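Local structure of RagB/SusD domain protein (Flavobacterium johnsoniae, 5J5U) at residues S319-P323 and Y324-R328; G250-S253 and D254-D258; K370-E373 and V374-A377; D258-S262 and L263-Y267; D273-L276 and K277-A280. The protein binds chitin and, as a SusD homolog, probably helps capture chitin-derived sugars at the outer membrane of a chitin-degrading bacterium. All coordinates share one frame; numbering follows the deposited sequence.

The five contacts follow the chain as it passes through one region of this SusD-like protein. Interaction 2 ends helix 246-253 and shares Asp258 with interaction 4, where strand 259-260 runs into helix 262-270. Interaction 5 starts the next short helix, 276-279, its centre about 11 Å from that of interaction 4. Interaction 1 touches all the others: Tyr324 OH meets Met278 O of interaction 5 at 2.5 Å, and Ser319 O meets His259 ND1 of interaction 4 at 2.6 Å. Interaction 3 brings up the end of helix 357-371, Leu372 CD1 lying 3.6 Å from Arg275 CG of interaction 5.

Interaction 1: S319-P323 and Y324-R328; sequences SGIQP and YLKLR
A 3-10 turn directly after strand 320-321 brings Gln322 and Tyr324 together, the tyrosine ring lying beneath the glutamine side chain. Gln322 CB sits over one face of the Tyr324 ring, 3.8 Å from its centroid, in a CH-pi contact displaced toward the rim. Tyr324 CG is wedged between its own backbone N and carbonyl carbon (chi1 44°), which folds the ring back toward Gln322. The glutamine chain bends at chi2, and its amide plane ends up 22° from the ring plane. Both polar ends reach the helix 276-279 region: Gln322 NE2 donates to Lys277 O, and Tyr324 OH is hydrogen-bonded to Met278 O.

In the turn itself, Leu325 N donates to Gln322 O at 3.1 Å and Lys326 N to Pro323 O at 3.0 Å. On another side, Ile321 CG2 is shared by two neighbours, Leu325 CD1 at 3.8 Å and Lys326 CD at 3.8 Å; each of these side chains crosses the isoleucine at about a right angle. The lysine continues past Ile321, kinking at chi3, to a water that accepts from Lys326 NZ at 3.0 Å and from Ile321 N at 2.7 Å. By accepting from both donors, that water ties the lysine ammonium to the backbone N-H of Ile321 in the strand.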
# COMPACT_ATOMS: atom_id res chain seq x y z
N SER A 319 -8.96 14.20 17.07
CA SER A 319 -7.52 14.11 16.87
C SER A 319 -7.15 14.43 15.43
O SER A 319 -7.92 14.15 14.49
CB SER A 319 -7.00 12.70 17.20
OG SER A 319 -6.97 12.46 18.60
N GLY A 320 -5.95 14.97 15.27
CA GLY A 320 -5.39 15.31 13.98
C GLY A 320 -4.20 14.44 13.60
O GLY A 320 -3.98 13.36 14.15
N ILE A 321 -3.42 14.90 12.63
CA ILE A 321 -2.29 14.12 12.16
C ILE A 321 -1.02 14.86 12.47
O ILE A 321 -0.93 16.06 12.21
CB ILE A 321 -2.40 13.83 10.65
CG1 ILE A 321 -3.62 12.95 10.37
CG2 ILE A 321 -1.11 13.18 10.15
CD1 ILE A 321 -4.01 12.86 8.90
N GLN A 322 -0.05 14.15 13.04
CA GLN A 322 1.22 14.77 13.42
C GLN A 322 1.84 15.41 12.20
O GLN A 322 1.88 14.81 11.12
CB GLN A 322 2.17 13.76 14.05
CG GLN A 322 1.78 13.30 15.47
CD GLN A 322 2.20 14.30 16.56
OE1 GLN A 322 2.60 15.43 16.26
NE2 GLN A 322 2.14 13.87 17.82
N PRO A 323 2.32 16.66 12.36
CA PRO A 323 2.82 17.52 11.28
C PRO A 323 3.96 16.90 10.48
O PRO A 323 4.03 17.11 9.27
CB PRO A 323 3.30 18.78 12.02
CG PRO A 323 2.58 18.74 13.35
CD PRO A 323 2.34 17.31 13.68
N TYR A 324 4.84 16.14 11.13
CA TYR A 324 6.01 15.59 10.44
C TYR A 324 5.59 14.53 9.40
O TYR A 324 6.34 14.22 8.45
CB TYR A 324 7.02 15.01 11.46
CG TYR A 324 6.41 14.15 12.58
CD1 TYR A 324 6.14 14.70 13.84
CD2 TYR A 324 6.14 12.81 12.39
CE1 TYR A 324 5.61 13.93 14.86
CE2 TYR A 324 5.60 12.02 13.42
CZ TYR A 324 5.34 12.60 14.64
OH TYR A 324 4.80 11.83 15.65
N LEU A 325 4.38 14.00 9.57
CA LEU A 325 3.83 13.04 8.61
C LEU A 325 3.31 13.71 7.33
O LEU A 325 3.01 13.02 6.37
CB LEU A 325 2.71 12.23 9.26
CG LEU A 325 3.08 11.48 10.52
CD1 LEU A 325 1.83 10.96 11.26
CD2 LEU A 325 4.02 10.35 10.17
N LYS A 326 3.19 15.03 7.32
CA LYS A 326 2.50 15.69 6.21
C LYS A 326 3.34 16.68 5.44
O LYS A 326 2.81 17.54 4.71
CB LYS A 326 1.23 16.38 6.72
CG LYS A 326 0.24 15.41 7.31
CD LYS A 326 -1.04 16.10 7.68
CE LYS A 326 -0.81 17.17 8.73
NZ LYS A 326 -2.11 17.74 9.17
N LEU A 327 4.66 16.54 5.58
CA LEU A 327 5.61 17.48 4.99
C LEU A 327 6.09 17.04 3.63
O LEU A 327 6.22 15.85 3.35
CB LEU A 327 6.83 17.66 5.91
CG LEU A 327 6.56 18.28 7.27
CD1 LEU A 327 7.80 18.16 8.17
CD2 LEU A 327 6.13 19.71 7.07
N ARG A 328 6.43 18.02 2.80
CA ARG A 328 7.01 17.75 1.50
C ARG A 328 8.29 16.92 1.65
O ARG A 328 8.60 16.11 0.78
CB ARG A 328 7.27 19.08 0.78
CG ARG A 328 8.49 19.12 -0.10
CD ARG A 328 8.66 20.47 -0.81
NE ARG A 328 9.74 20.41 -1.80
CZ ARG A 328 11.02 20.72 -1.55
NH1 ARG A 328 11.38 21.17 -0.35
NH2 ARG A 328 11.93 20.60 -2.50
O HOH W 1 -4.00 17.31 11.45

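Interaction 2: G250-S253 and D254-D258; sequences GFIS and DEHGD
Gly250 O takes the last regular helical bond of this stretch, from Asp254 N at 3.0 Å. The Asp254 side chain turns back beside the same carbonyl, with CG 3.5 Å from Gly250 O, while its OD1 accepts from His35 NE2 on helix 31-45.

Phe251 comes next. Its ring meets Asp258 edge-on: CD1 lies 3.7 Å from Asp258 OD2, close to the ring plane, and the carboxylate is turned 65° from that plane. The Phe251 carbonyl is used twice, accepting from His256 N at 3.1 Å and from a water at 2.7 Å. The same water donates to Asp258 OD2 and accepts from Asp258 N, so it bridges the helix end and the returning chain. Asp258 OD1 has its partner in Ser52 OG.

The wide bond from His256 N to Phe251 O, with the shorter Glu255 N to Ile252 O within its span, makes a Schellman motif that ends helix 246-253, with Glu255 in the positive-phi C-prime position (phi 56°).

Ile252 runs side by side with His256, both pointing the same way, and its CG1 is 3.9 Å from His256 CE1. The imidazole lies with one face toward Ile252 CA and Phe251 O; its ND1 has a weak hydrogen bond with Lys326 NZ.

Ser253 closes the helix with its OG beside its own backbone N (chi1 -40°), hydrogen-bonded to Tyr249 O one turn back.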
# COMPACT_ATOMS: atom_id res chain seq x y z
N GLY A 250 -1.12 15.66 -1.22
CA GLY A 250 -2.55 15.45 -1.00
C GLY A 250 -3.02 15.99 0.35
O GLY A 250 -4.02 16.70 0.44
N PHE A 251 -2.30 15.64 1.42
CA PHE A 251 -2.57 16.16 2.76
C PHE A 251 -2.68 17.69 2.81
O PHE A 251 -3.54 18.23 3.51
CB PHE A 251 -1.49 15.69 3.73
CG PHE A 251 -1.66 14.26 4.20
CD1 PHE A 251 -2.93 13.75 4.46
CD2 PHE A 251 -0.57 13.44 4.38
CE1 PHE A 251 -3.09 12.44 4.90
CE2 PHE A 251 -0.71 12.12 4.83
CZ PHE A 251 -1.97 11.62 5.08
N ILE A 252 -1.83 18.37 2.04
CA ILE A 252 -1.75 19.84 2.02
C ILE A 252 -2.84 20.44 1.11
O ILE A 252 -3.39 21.49 1.43
CB ILE A 252 -0.34 20.32 1.58
CG1 ILE A 252 0.68 19.94 2.66
CG2 ILE A 252 -0.29 21.82 1.40
CD1 ILE A 252 2.13 19.99 2.20
N SER A 253 -3.18 19.77 0.02
CA SER A 253 -4.27 20.27 -0.83
C SER A 253 -5.65 20.03 -0.19
O SER A 253 -6.62 20.64 -0.60
CB SER A 253 -4.20 19.63 -2.20
OG SER A 253 -2.85 19.55 -2.60
N ASP A 254 -5.72 19.14 0.79
CA ASP A 254 -6.94 19.00 1.60
C ASP A 254 -6.96 20.03 2.74
O ASP A 254 -7.81 19.95 3.64
CB ASP A 254 -7.06 17.59 2.17
CG ASP A 254 -7.42 16.57 1.12
OD1 ASP A 254 -7.93 16.95 0.04
OD2 ASP A 254 -7.23 15.37 1.38
N GLU A 255 -6.03 20.98 2.69
CA GLU A 255 -5.92 22.03 3.71
C GLU A 255 -5.78 21.47 5.12
O GLU A 255 -6.36 22.02 6.06
CB GLU A 255 -7.14 22.94 3.65
CG GLU A 255 -7.40 23.57 2.30
CD GLU A 255 -8.62 24.47 2.33
OE1 GLU A 255 -8.73 25.28 3.28
OE2 GLU A 255 -9.47 24.36 1.42
N HIS A 256 -5.02 20.38 5.27
CA HIS A 256 -4.80 19.74 6.56
C HIS A 256 -6.13 19.41 7.21
O HIS A 256 -6.27 19.49 8.43
CB HIS A 256 -3.93 20.63 7.47
CG HIS A 256 -2.58 20.92 6.89
ND1 HIS A 256 -1.53 20.03 6.97
CD2 HIS A 256 -2.13 21.97 6.17
CE1 HIS A 256 -0.48 20.54 6.35
NE2 HIS A 256 -0.82 21.71 5.85
N GLY A 257 -7.10 19.06 6.38
CA GLY A 257 -8.42 18.70 6.86
C GLY A 257 -8.61 17.21 7.06
O GLY A 257 -9.69 16.77 7.45
N ASP A 258 -7.57 16.42 6.82
CA ASP A 258 -7.69 14.98 7.00
C ASP A 258 -7.37 14.58 8.44
O ASP A 258 -6.43 15.10 9.03
CB ASP A 258 -6.76 14.21 6.05
CG ASP A 258 -7.16 14.35 4.58
OD1 ASP A 258 -8.26 13.86 4.19
OD2 ASP A 258 -6.36 14.94 3.81
O HOH W 2 -5.13 16.97 5.29

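Interaction 3: K370-E373 and V374-A377; sequences KQLE and VYGA
Leu372 and Tyr375 meet where helix 357-371 tightens into a 3-10 turn before the chain moves on toward helix 382-391. Two backbone hydrogen bonds, each spanning three residues, make that turn: Tyr375 N donates to Leu372 O at 3.0 Å, and Gly376 N to Glu373 O at 2.8 Å. In both, the donor stands well above the carbonyl plane. Gly376 then takes a positive phi of 98°, a backbone conformation that suits glycine, and the chain swings away.

The apolar contact is made by one methyl. Leu372 CD2 lies in the plane of the Tyr375 ring, at its edge, 3.7 Å from CE2. The tyrosine CG is anti to its carbonyl carbon (chi1 -66°), which lays the CD2-CE2 side of the ring alongside Leu372. Leu372 also packs on Met278 and Leu279 of helix 276-279, while Tyr375 reaches Leu325 and Leu333, so the pair joins this helix end to helix 276-279, to the turn at Leu325 and to strand 332-335.

Two carbon-to-oxygen contacts add to the packing. Ala377 CB is directed back over the turn, 3.6 Å from Leu372 O, and Val374 CG1 presses against Gln371 O at 3.2 Å.

One water spans the mouth of the turn, donating to Glu373 O at 2.9 Å and to Ala377 O at 2.7 Å.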
# COMPACT_ATOMS: atom_id res chain seq x y z
N LYS A 370 8.41 0.69 15.25
CA LYS A 370 9.66 1.41 15.08
C LYS A 370 9.83 2.06 13.71
O LYS A 370 10.64 2.97 13.58
CB LYS A 370 10.87 0.50 15.35
CG LYS A 370 11.11 0.23 16.84
CD LYS A 370 12.27 -0.73 17.13
CE LYS A 370 12.47 -0.87 18.65
NZ LYS A 370 13.62 -1.73 19.02
N GLN A 371 9.09 1.59 12.71
CA GLN A 371 9.28 2.12 11.35
C GLN A 371 8.83 3.57 11.26
O GLN A 371 9.25 4.31 10.38
CB GLN A 371 8.53 1.26 10.32
CG GLN A 371 7.09 1.69 10.09
CD GLN A 371 6.30 0.70 9.26
OE1 GLN A 371 6.61 -0.49 9.23
NE2 GLN A 371 5.25 1.18 8.60
N LEU A 372 8.01 3.99 12.21
CA LEU A 372 7.50 5.36 12.23
C LEU A 372 8.57 6.39 12.61
O LEU A 372 8.41 7.59 12.38
CB LEU A 372 6.32 5.48 13.20
CG LEU A 372 5.07 4.63 12.99
CD1 LEU A 372 3.99 5.11 13.93
CD2 LEU A 372 4.58 4.72 11.55
N GLU A 373 9.68 5.91 13.17
CA GLU A 373 10.72 6.82 13.61
C GLU A 373 11.29 7.63 12.45
O GLU A 373 11.58 8.82 12.59
CB GLU A 373 11.83 6.04 14.30
CG GLU A 373 11.38 5.36 15.60
CD GLU A 373 12.49 4.54 16.23
OE1 GLU A 373 13.66 4.68 15.82
OE2 GLU A 373 12.17 3.72 17.11
N VAL A 374 11.39 7.01 11.29
CA VAL A 374 12.00 7.67 10.15
C VAL A 374 11.15 8.86 9.71
O VAL A 374 11.64 9.74 9.01
CB VAL A 374 12.21 6.69 8.98
CG1 VAL A 374 10.88 6.21 8.42
CG2 VAL A 374 13.07 7.33 7.90
N TYR A 375 9.90 8.91 10.16
CA TYR A 375 8.99 10.02 9.85
C TYR A 375 9.27 11.22 10.75
O TYR A 375 8.66 12.27 10.59
CB TYR A 375 7.52 9.60 10.02
CG TYR A 375 7.07 8.56 9.03
CD1 TYR A 375 7.37 8.68 7.69
CD2 TYR A 375 6.35 7.45 9.45
CE1 TYR A 375 6.96 7.72 6.77
CE2 TYR A 375 5.93 6.49 8.55
CZ TYR A 375 6.24 6.63 7.21
OH TYR A 375 5.84 5.68 6.30
N GLY A 376 10.16 11.04 11.73
CA GLY A 376 10.44 12.10 12.67
C GLY A 376 9.67 11.94 13.97
O GLY A 376 9.63 12.86 14.79
N ALA A 377 9.07 10.77 14.18
CA ALA A 377 8.34 10.51 15.42
C ALA A 377 9.29 10.12 16.56
O ALA A 377 10.30 9.44 16.35
CB ALA A 377 7.29 9.43 15.21
O HOH W 3 12.59 10.02 15.04

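Interaction 4: D258-S262 and L263-Y267; sequences DHFSS and LLIDY
Phe260, just before helix 262-270, is met at CB and at both ortho carbons by two helix side chains. Ile265 crosses it at about a right angle, its CD1 resting 3.7 Å from Phe260 CB and 4.0 Å from Phe260 CD2. Leu264 approaches at a slant on the other ortho carbon, with its CD2 4.1 Å from Phe260 CD1. Leu264 CG lies opposite its backbone N (chi1 179°), a torsion that helps bring one methyl, CD2, to the ring, whereas Ile265 sends CG1 past Ser261 O at 3.5 Å before reaching Phe260. Beyond the helix, Leu264 also packs on Trp408 of helix 399-410.

Between the strand and the helix stands Ser261, the N-cap. Its OG is tucked between the backbone N and the carbonyl carbon (chi1 75°) and accepts from Leu264 N at 3.3 Å, a weak capping bond; the same hydroxyl is hydrogen-bonded to Gln47 O. Its carbonyl begins the regular helical pattern, taking Ile265 N at 3.1 Å in an almost perfectly straight bond (179°). Ser261 thus serves the helix start twice, through OG and through O. Ser262 O follows, accepting from Asp266 N at 2.9 Å, with Asp266 CB and CG packed close to that carbonyl. The Asp266 charge, held near this carbonyl oxygen, is probably balanced by Arg269, with which OD1 forms a salt bridge.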
# COMPACT_ATOMS: atom_id res chain seq x y z
N ASP A 258 -7.57 16.42 6.82
CA ASP A 258 -7.69 14.98 7.00
C ASP A 258 -7.37 14.58 8.44
O ASP A 258 -6.43 15.10 9.03
CB ASP A 258 -6.76 14.21 6.05
CG ASP A 258 -7.16 14.35 4.58
OD1 ASP A 258 -8.26 13.86 4.19
OD2 ASP A 258 -6.36 14.94 3.81
N HIS A 259 -8.17 13.66 8.97
CA HIS A 259 -7.94 13.02 10.28
C HIS A 259 -7.86 11.53 10.09
O HIS A 259 -8.31 11.01 9.06
CB HIS A 259 -9.05 13.31 11.28
CG HIS A 259 -9.38 14.76 11.45
ND1 HIS A 259 -9.15 15.44 12.63
CD2 HIS A 259 -9.93 15.66 10.60
CE1 HIS A 259 -9.55 16.69 12.50
NE2 HIS A 259 -10.03 16.85 11.28
N PHE A 260 -7.32 10.83 11.08
CA PHE A 260 -7.40 9.37 11.09
C PHE A 260 -8.83 8.96 11.42
O PHE A 260 -9.58 9.71 12.06
CB PHE A 260 -6.40 8.76 12.10
CG PHE A 260 -4.97 9.04 11.75
CD1 PHE A 260 -4.48 8.75 10.48
CD2 PHE A 260 -4.10 9.60 12.68
CE1 PHE A 260 -3.17 9.01 10.14
CE2 PHE A 260 -2.77 9.85 12.34
CZ PHE A 260 -2.31 9.55 11.07
N SER A 261 -9.24 7.80 10.95
CA SER A 261 -10.61 7.38 11.18
C SER A 261 -10.83 6.93 12.63
O SER A 261 -9.88 6.54 13.31
CB SER A 261 -10.99 6.27 10.21
OG SER A 261 -10.40 5.05 10.61
N SER A 262 -12.07 6.98 13.09
CA SER A 262 -12.39 6.49 14.43
C SER A 262 -12.00 5.01 14.59
O SER A 262 -11.61 4.58 15.67
CB SER A 262 -13.88 6.70 14.75
OG SER A 262 -14.71 6.04 13.80
N LEU A 263 -12.12 4.23 13.52
CA LEU A 263 -11.74 2.82 13.58
C LEU A 263 -10.26 2.64 13.98
O LEU A 263 -9.92 1.86 14.89
CB LEU A 263 -12.03 2.16 12.23
CG LEU A 263 -11.78 0.65 12.11
CD1 LEU A 263 -12.76 -0.16 12.97
CD2 LEU A 263 -11.83 0.22 10.64
N LEU A 264 -9.37 3.37 13.31
CA LEU A 264 -7.95 3.26 13.60
C LEU A 264 -7.63 3.82 14.99
O LEU A 264 -6.99 3.16 15.79
CB LEU A 264 -7.12 3.99 12.54
CG LEU A 264 -5.60 4.02 12.69
CD1 LEU A 264 -5.07 2.61 12.68
CD2 LEU A 264 -4.99 4.80 11.55
N ILE A 265 -8.10 5.02 15.29
CA ILE A 265 -7.79 5.64 16.57
C ILE A 265 -8.31 4.80 17.72
O ILE A 265 -7.57 4.51 18.65
CB ILE A 265 -8.36 7.06 16.68
CG1 ILE A 265 -7.70 7.97 15.64
CG2 ILE A 265 -8.13 7.60 18.11
CD1 ILE A 265 -6.18 8.06 15.73
N ASP A 266 -9.58 4.40 17.67
CA ASP A 266 -10.11 3.51 18.69
C ASP A 266 -9.27 2.24 18.81
O ASP A 266 -9.04 1.76 19.91
CB ASP A 266 -11.56 3.10 18.42
CG ASP A 266 -12.55 4.23 18.60
OD1 ASP A 266 -12.17 5.33 19.06
OD2 ASP A 266 -13.74 4.00 18.33
N TYR A 267 -8.82 1.66 17.69
CA TYR A 267 -8.04 0.43 17.84
C TYR A 267 -6.72 0.70 18.56
O TYR A 267 -6.32 -0.08 19.43
CB TYR A 267 -7.76 -0.23 16.49
CG TYR A 267 -7.08 -1.58 16.65
CD1 TYR A 267 -7.83 -2.71 16.89
CD2 TYR A 267 -5.70 -1.71 16.59
CE1 TYR A 267 -7.24 -3.94 17.05
CE2 TYR A 267 -5.09 -2.94 16.75
CZ TYR A 267 -5.87 -4.06 16.98
OH TYR A 267 -5.30 -5.31 17.15

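Interaction 5: D273-L276 and K277-A280; sequences DPRL and KMLA
Arg275 CB touches Leu279 CD1 at 4.1 Å, a side-chain contact between the turn and the helix. CG lies 4.4 Å from Met278 SD and also packs on Leu372. A bend at chi3 (-74°) then folds the chain back toward Asp273, so that NE and NH2 grip the carboxylate side-on in a salt bridge. NE donates to Asp273 OD1 at 2.9 Å, and NH2 to Asp273 OD2 at 2.8 Å, nearly straight (174°) and in the guanidinium plane, on the syn lone pair of that oxygen. The same NH2 has a second partner in Gln406 OE1, and Asp273 OD2 a weak one in Tyr388 OH.

Asp273 OD1 also accepts from Arg275 N at 3.0 Å, on its anti lone pair, so two donors hold OD1 and, with NH2 on OD2, three bonds from one residue fix the rotation of the carboxylate.

Met278 curls over the turn, with CG 3.5 Å from Pro274 O. Leu279 N gives the Arg275 carbonyl a weak bond, while Leu276 O takes a better one from Ala280 N at 2.8 Å; Ala280 is the first residue to leave the helix.

Residues 273-276 form a type I beta turn leading into helix 276-279, and the Asp273 side chain, accepting from the amide two residues on, makes an Asx turn, a capping bond just ahead of the short helix.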
# COMPACT_ATOMS: atom_id res chain seq x y z
N ASP A 273 -1.69 0.57 21.92
CA ASP A 273 -0.63 0.58 20.91
C ASP A 273 0.22 1.84 21.09
O ASP A 273 -0.33 2.93 21.22
CB ASP A 273 -1.23 0.49 19.50
CG ASP A 273 -0.23 0.05 18.45
OD1 ASP A 273 0.74 0.77 18.23
OD2 ASP A 273 -0.42 -1.03 17.84
N PRO A 274 1.55 1.71 21.15
CA PRO A 274 2.42 2.88 21.32
C PRO A 274 2.41 3.83 20.11
O PRO A 274 2.98 4.92 20.17
CB PRO A 274 3.82 2.27 21.50
CG PRO A 274 3.59 0.87 21.86
CD PRO A 274 2.32 0.45 21.19
N ARG A 275 1.79 3.42 19.01
CA ARG A 275 1.84 4.24 17.81
C ARG A 275 0.82 5.35 17.87
O ARG A 275 0.85 6.23 17.02
CB ARG A 275 1.62 3.38 16.57
CG ARG A 275 2.83 2.57 16.17
CD ARG A 275 2.50 1.61 15.05
NE ARG A 275 1.70 0.50 15.56
CZ ARG A 275 1.61 -0.68 14.95
NH1 ARG A 275 2.24 -0.87 13.79
NH2 ARG A 275 0.87 -1.64 15.47
N LEU A 276 -0.05 5.32 18.87
CA LEU A 276 -1.16 6.27 19.00
C LEU A 276 -0.75 7.74 18.87
O LEU A 276 -1.27 8.48 18.01
CB LEU A 276 -1.88 6.05 20.33
CG LEU A 276 -3.05 6.99 20.63
CD1 LEU A 276 -4.12 6.82 19.56
CD2 LEU A 276 -3.65 6.70 22.01
N LYS A 277 0.18 8.17 19.73
CA LYS A 277 0.65 9.57 19.75
C LYS A 277 1.79 9.83 18.77
O LYS A 277 2.10 10.99 18.46
CB LYS A 277 1.08 9.98 21.17
CG LYS A 277 0.07 9.66 22.24
CD LYS A 277 0.67 9.89 23.63
CE LYS A 277 -0.40 9.94 24.70
NZ LYS A 277 0.21 10.18 26.04
N MET A 278 2.43 8.76 18.29
CA MET A 278 3.40 8.91 17.21
C MET A 278 2.66 9.35 15.95
O MET A 278 3.24 9.99 15.08
CB MET A 278 4.15 7.60 16.97
CG MET A 278 4.86 7.04 18.20
SD MET A 278 5.72 5.47 17.90
CE MET A 278 6.96 6.02 16.72
N LEU A 279 1.38 8.98 15.85
CA LEU A 279 0.58 9.25 14.65
C LEU A 279 -0.39 10.42 14.83
O LEU A 279 -0.49 11.29 13.97
CB LEU A 279 -0.22 7.99 14.24
CG LEU A 279 0.56 6.77 13.77
CD1 LEU A 279 -0.33 5.53 13.70
CD2 LEU A 279 1.21 7.03 12.44
N ALA A 280 -1.13 10.43 15.95
CA ALA A 280 -2.22 11.39 16.15
C ALA A 280 -1.87 12.57 17.07
O ALA A 280 -1.19 12.41 18.08
CB ALA A 280 -3.43 10.67 16.69